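Local coordinates for protein berberine bridge enzyme-like 28 (Arabidopsis thaliana, PDB 5D79) that is an FAD-binding plant oxidoreductase of the berberine bridge enzyme-like family, involved in adaptation to salt stress, at residues F285-N296 / P391-P402. Residues are numbered along the deposited sequence; the frame is centred on the assembly and turned at random.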
loop_
_atom_site.group_PDB
_atom_site.type_symbol
_atom_site.label_atom_id
_atom_site.label_comp_id
_atom_site.label_asym_id
_atom_site.label_seq_id
_atom_site.Cartn_x
_atom_site.Cartn_y
_atom_site.Cartn_z
ATOM N N PHE A 285 -19.539 -1.120 -1.110
ATOM C CA PHE A 285 -18.256 -1.500 -1.675
ATOM C C PHE A 285 -18.366 -2.885 -2.276
ATOM O O PHE A 285 -18.654 -3.829 -1.556
ATOM C CB PHE A 285 -17.170 -1.484 -0.590
ATOM C CG PHE A 285 -15.825 -1.992 -1.052
ATOM C CD1 PHE A 285 -14.935 -1.154 -1.701
ATOM C CD2 PHE A 285 -15.447 -3.312 -0.826
ATOM C CE1 PHE A 285 -13.695 -1.625 -2.122
ATOM C CE2 PHE A 285 -14.207 -3.783 -1.242
ATOM C CZ PHE A 285 -13.334 -2.936 -1.887
ATOM N N ILE A 286 -18.143 -3.010 -3.583
ATOM C CA ILE A 286 -18.197 -4.311 -4.250
ATOM C C ILE A 286 -16.930 -4.611 -5.064
ATOM O O ILE A 286 -16.700 -4.030 -6.131
ATOM C CB ILE A 286 -19.417 -4.429 -5.205
ATOM C CG1 ILE A 286 -20.571 -3.538 -4.771
ATOM C CG2 ILE A 286 -19.889 -5.879 -5.327
ATOM C CD1 ILE A 286 -21.639 -3.482 -5.809
ATOM N N ARG A 287 -16.136 -5.545 -4.564
ATOM C CA ARG A 287 -14.895 -5.974 -5.208
ATOM C C ARG A 287 -15.055 -7.307 -5.970
ATOM O O ARG A 287 -15.821 -8.184 -5.575
ATOM C CB ARG A 287 -13.783 -6.085 -4.150
ATOM C CG ARG A 287 -12.643 -7.056 -4.495
ATOM C CD ARG A 287 -11.443 -6.924 -3.550
ATOM N NE ARG A 287 -10.849 -5.584 -3.610
ATOM C CZ ARG A 287 -9.930 -5.139 -2.758
ATOM N NH1 ARG A 287 -9.498 -5.933 -1.780
ATOM N NH2 ARG A 287 -9.448 -3.911 -2.870
ATOM N N THR A 288 -14.337 -7.437 -7.078
ATOM C CA THR A 288 -14.319 -8.660 -7.854
ATOM C C THR A 288 -12.896 -9.203 -7.874
ATOM O O THR A 288 -11.953 -8.503 -8.251
ATOM C CB THR A 288 -14.820 -8.426 -9.304
ATOM O OG1 THR A 288 -16.196 -8.005 -9.290
ATOM C CG2 THR A 288 -14.687 -9.688 -10.142
ATOM N N THR A 289 -12.728 -10.442 -7.445
ATOM C CA THR A 289 -11.423 -11.069 -7.514
ATOM C C THR A 289 -11.481 -12.319 -8.371
ATOM O O THR A 289 -12.279 -13.224 -8.137
ATOM C CB THR A 289 -10.894 -11.445 -6.129
ATOM O OG1 THR A 289 -11.032 -10.325 -5.247
ATOM C CG2 THR A 289 -9.421 -11.880 -6.219
ATOM N N LEU A 290 -10.631 -12.359 -9.376
ATOM C CA LEU A 290 -10.462 -13.552 -10.165
ATOM C C LEU A 290 -9.252 -14.319 -9.647
ATOM O O LEU A 290 -8.161 -13.760 -9.523
ATOM C CB LEU A 290 -10.292 -13.184 -11.626
ATOM C CG LEU A 290 -11.400 -12.312 -12.185
ATOM C CD1 LEU A 290 -11.181 -12.147 -13.677
ATOM C CD2 LEU A 290 -12.724 -12.954 -11.916
ATOM N N GLU A 291 -9.448 -15.594 -9.328
ATOM C CA GLU A 291 -8.408 -16.393 -8.687
ATOM C C GLU A 291 -8.812 -17.860 -8.662
ATOM O O GLU A 291 -9.915 -18.202 -9.071
ATOM C CB GLU A 291 -8.161 -15.907 -7.262
ATOM C CG GLU A 291 -9.373 -16.112 -6.401
ATOM C CD GLU A 291 -9.160 -15.685 -4.989
ATOM O OE1 GLU A 291 -8.070 -15.169 -4.686
ATOM O OE2 GLU A 291 -10.088 -15.871 -4.183
ATOM N N ARG A 292 -7.919 -18.718 -8.173
ATOM C CA ARG A 292 -8.237 -20.129 -7.969
ATOM C C ARG A 292 -9.131 -20.346 -6.761
ATOM O O ARG A 292 -9.075 -19.594 -5.787
ATOM C CB ARG A 292 -6.970 -20.964 -7.778
ATOM C CG ARG A 292 -6.105 -21.117 -8.994
ATOM C CD ARG A 292 -6.717 -22.015 -10.059
ATOM N NE ARG A 292 -5.918 -21.922 -11.275
ATOM C CZ ARG A 292 -4.927 -22.753 -11.581
ATOM N NH1 ARG A 292 -4.639 -23.766 -10.770
ATOM N NH2 ARG A 292 -4.238 -22.581 -12.703
ATOM N N SER A 293 -9.942 -21.396 -6.830
ATOM C CA SER A 293 -10.715 -21.854 -5.684
ATOM C C SER A 293 -10.031 -23.057 -5.036
ATOM O O SER A 293 -9.087 -23.616 -5.596
ATOM C CB SER A 293 -12.142 -22.210 -6.104
ATOM O OG SER A 293 -12.148 -23.273 -7.038
ATOM N N ASN A 294 -10.521 -23.449 -3.859
ATOM C CA ASN A 294 -10.014 -24.626 -3.144
ATOM C C ASN A 294 -10.061 -25.881 -4.009
ATOM O O ASN A 294 -9.268 -26.804 -3.829
ATOM C CB ASN A 294 -10.811 -24.878 -1.855
ATOM C CG ASN A 294 -11.218 -23.591 -1.147
ATOM O OD1 ASN A 294 -10.639 -22.526 -1.377
ATOM N ND2 ASN A 294 -12.221 -23.690 -0.274
ATOM N N LYS A 295 -11.005 -25.903 -4.941
ATOM C CA LYS A 295 -11.165 -27.018 -5.856
ATOM C C LYS A 295 -10.311 -26.825 -7.104
ATOM O O LYS A 295 -10.568 -27.432 -8.143
ATOM C CB LYS A 295 -12.638 -27.184 -6.231
ATOM C CG LYS A 295 -13.539 -27.585 -5.057
ATOM C CD LYS A 295 -14.999 -27.693 -5.488
ATOM C CE LYS A 295 -15.759 -28.727 -4.679
ATOM N NZ LYS A 295 -16.595 -29.584 -5.572
ATOM N N ASN A 296 -9.298 -25.967 -6.988
ATOM C CA ASN A 296 -8.290 -25.758 -8.033
ATOM C C ASN A 296 -8.869 -25.385 -9.404
ATOM O O ASN A 296 -8.392 -25.851 -10.441
ATOM C CB ASN A 296 -7.412 -27.007 -8.166
ATOM C CG ASN A 296 -6.083 -26.718 -8.841
ATOM O OD1 ASN A 296 -5.556 -25.603 -8.766
ATOM N ND2 ASN A 296 -5.535 -27.724 -9.509
ATOM N N PRO A 391 -0.697 -22.850 -15.158
ATOM C CA PRO A 391 -0.191 -23.585 -13.998
ATOM C C PRO A 391 0.488 -22.652 -13.013
ATOM O O PRO A 391 0.286 -22.788 -11.807
ATOM C CB PRO A 391 0.821 -24.566 -14.607
ATOM C CG PRO A 391 0.489 -24.634 -16.058
ATOM C CD PRO A 391 -0.052 -23.289 -16.411
ATOM N N GLU A 392 1.261 -21.701 -13.533
ATOM C CA GLU A 392 2.027 -20.784 -12.694
ATOM C C GLU A 392 1.127 -19.678 -12.102
ATOM O O GLU A 392 1.568 -18.870 -11.288
ATOM C CB GLU A 392 3.217 -20.200 -13.489
ATOM C CG GLU A 392 2.912 -19.129 -14.553
ATOM C CD GLU A 392 2.492 -19.690 -15.911
ATOM O OE1 GLU A 392 2.203 -20.897 -16.001
ATOM O OE2 GLU A 392 2.439 -18.911 -16.893
ATOM N N ALA A 393 -0.149 -19.670 -12.478
ATOM C CA ALA A 393 -1.104 -18.733 -11.885
ATOM C C ALA A 393 -1.952 -19.363 -10.770
ATOM O O ALA A 393 -3.023 -18.845 -10.447
ATOM C CB ALA A 393 -2.013 -18.157 -12.963
ATOM N N ARG A 394 -1.482 -20.472 -10.196
ATOM C CA ARG A 394 -2.224 -21.169 -9.146
ATOM C C ARG A 394 -2.394 -20.310 -7.898
ATOM O O ARG A 394 -3.429 -20.382 -7.228
ATOM C CB ARG A 394 -1.547 -22.490 -8.755
ATOM C CG ARG A 394 -2.438 -23.349 -7.858
ATOM C CD ARG A 394 -1.820 -24.687 -7.522
ATOM N NE ARG A 394 -0.591 -24.549 -6.737
ATOM C CZ ARG A 394 -0.546 -24.485 -5.405
ATOM N NH1 ARG A 394 -1.670 -24.534 -4.700
ATOM N NH2 ARG A 394 0.621 -24.368 -4.778
ATOM N N LEU A 395 -1.388 -19.501 -7.577
ATOM C CA LEU A 395 -1.507 -18.601 -6.431
ATOM C C LEU A 395 -1.555 -17.139 -6.863
ATOM O O LEU A 395 -1.184 -16.244 -6.114
ATOM C CB LEU A 395 -0.362 -18.827 -5.450
ATOM C CG LEU A 395 -0.284 -20.226 -4.831
ATOM C CD1 LEU A 395 0.666 -20.207 -3.643
ATOM C CD2 LEU A 395 -1.655 -20.724 -4.424
ATOM N N GLY A 396 -2.051 -16.914 -8.072
ATOM C CA GLY A 396 -2.175 -15.579 -8.620
ATOM C C GLY A 396 -3.576 -15.005 -8.527
ATOM O O GLY A 396 -4.555 -15.729 -8.397
ATOM N N LYS A 397 -3.663 -13.684 -8.596
ATOM C CA LYS A 397 -4.928 -12.979 -8.465
ATOM C C LYS A 397 -5.036 -11.817 -9.461
ATOM O O LYS A 397 -4.042 -11.149 -9.770
ATOM C CB LYS A 397 -5.097 -12.445 -7.031
ATOM C CG LYS A 397 -4.830 -13.459 -5.937
ATOM C CD LYS A 397 -5.297 -12.985 -4.569
ATOM C CE LYS A 397 -5.199 -14.138 -3.567
ATOM N NZ LYS A 397 -5.763 -13.828 -2.228
ATOM N N ILE A 398 -6.248 -11.580 -9.959
ATOM C CA ILE A 398 -6.563 -10.308 -10.607
ATOM C C ILE A 398 -7.716 -9.675 -9.835
ATOM O O ILE A 398 -8.809 -10.228 -9.759
ATOM C CB ILE A 398 -6.884 -10.495 -12.092
ATOM C CG1 ILE A 398 -5.596 -10.855 -12.830
ATOM C CG2 ILE A 398 -7.475 -9.228 -12.690
ATOM C CD1 ILE A 398 -5.811 -11.400 -14.216
ATOM N N ILE A 399 -7.435 -8.537 -9.210
ATOM C CA ILE A 399 -8.335 -7.946 -8.232
ATOM C C ILE A 399 -8.880 -6.620 -8.732
ATOM O O ILE A 399 -8.120 -5.705 -9.011
ATOM C CB ILE A 399 -7.621 -7.725 -6.865
ATOM C CG1 ILE A 399 -6.828 -8.969 -6.450
ATOM C CG2 ILE A 399 -8.631 -7.387 -5.773
ATOM C CD1 ILE A 399 -5.682 -8.679 -5.496
ATOM N N LEU A 400 -10.200 -6.516 -8.832
ATOM C CA LEU A 400 -10.834 -5.305 -9.330
ATOM C C LEU A 400 -11.482 -4.539 -8.172
ATOM O O LEU A 400 -12.430 -5.014 -7.546
ATOM C CB LEU A 400 -11.871 -5.632 -10.425
ATOM C CG LEU A 400 -11.386 -6.024 -11.830
ATOM C CD1 LEU A 400 -10.623 -7.336 -11.828
ATOM C CD2 LEU A 400 -12.554 -6.123 -12.773
ATOM N N THR A 401 -10.948 -3.349 -7.910
ATOM C CA THR A 401 -11.356 -2.513 -6.789
ATOM C C THR A 401 -12.094 -1.266 -7.269
ATOM O O THR A 401 -11.512 -0.424 -7.941
ATOM C CB THR A 401 -10.133 -2.114 -5.956
ATOM O OG1 THR A 401 -9.550 -3.300 -5.417
ATOM C CG2 THR A 401 -10.514 -1.205 -4.810
ATOM N N PRO A 402 -13.381 -1.133 -6.900
ATOM C CA PRO A 402 -14.193 -0.039 -7.441
ATOM C C PRO A 402 -13.824 1.330 -6.865
ATOM O O PRO A 402 -13.660 1.480 -5.657
ATOM C CB PRO A 402 -15.609 -0.441 -7.034
ATOM C CG PRO A 402 -15.404 -1.146 -5.712
ATOM C CD PRO A 402 -14.089 -1.878 -5.844
HETATM O O HOH W 1 -5.326 -18.186 -7.212
HETATM O O HOH W 2 -6.252 -19.055 -11.276
#
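R287 reaches over to the neighbouring strand and grips T401 with its tip. From its root outward, CB and CG pass beside the carbonyl oxygen of L400, CD meets the CG2 methyl of I399 at 3.6 Å, and NE lies near that methyl while making a weak hydrogen bond to T401 OG1. The chain turns at chi3 (-61°), and NH2 ends 2.6 Å from T401 OG1, with the hydroxyl tilted 28° out of the guanidinium plane. The guanidinium is sandwiched, with I399 CG2 over one face and, on the opposite face, F285 CZ 3.7 Å above the plane and offset toward the rim; the R287 side chain lies about 5 Å from the bound FAD. With R287 cut back to an alanine, T401 OG1 would probably lose this donor, and a gap would be likely to open between F285 and I399. Strands 284-292 and 396-402 are antiparallel neighbours in the middle of the seven-stranded sheet, with T288-L400 and L290-I398 as hydrogen-bonded pairs; L400 N to T288 O, 2.7 Å, is the shortest of the four backbone bonds. Helix 263-276 packs on the face bearing T288, L290 and L400, consistent with the substrate-binding domain of berberine bridge enzyme-like flavoproteins. At the strand's end, a water links R292 N to the carbonyl oxygens of R394 and G396.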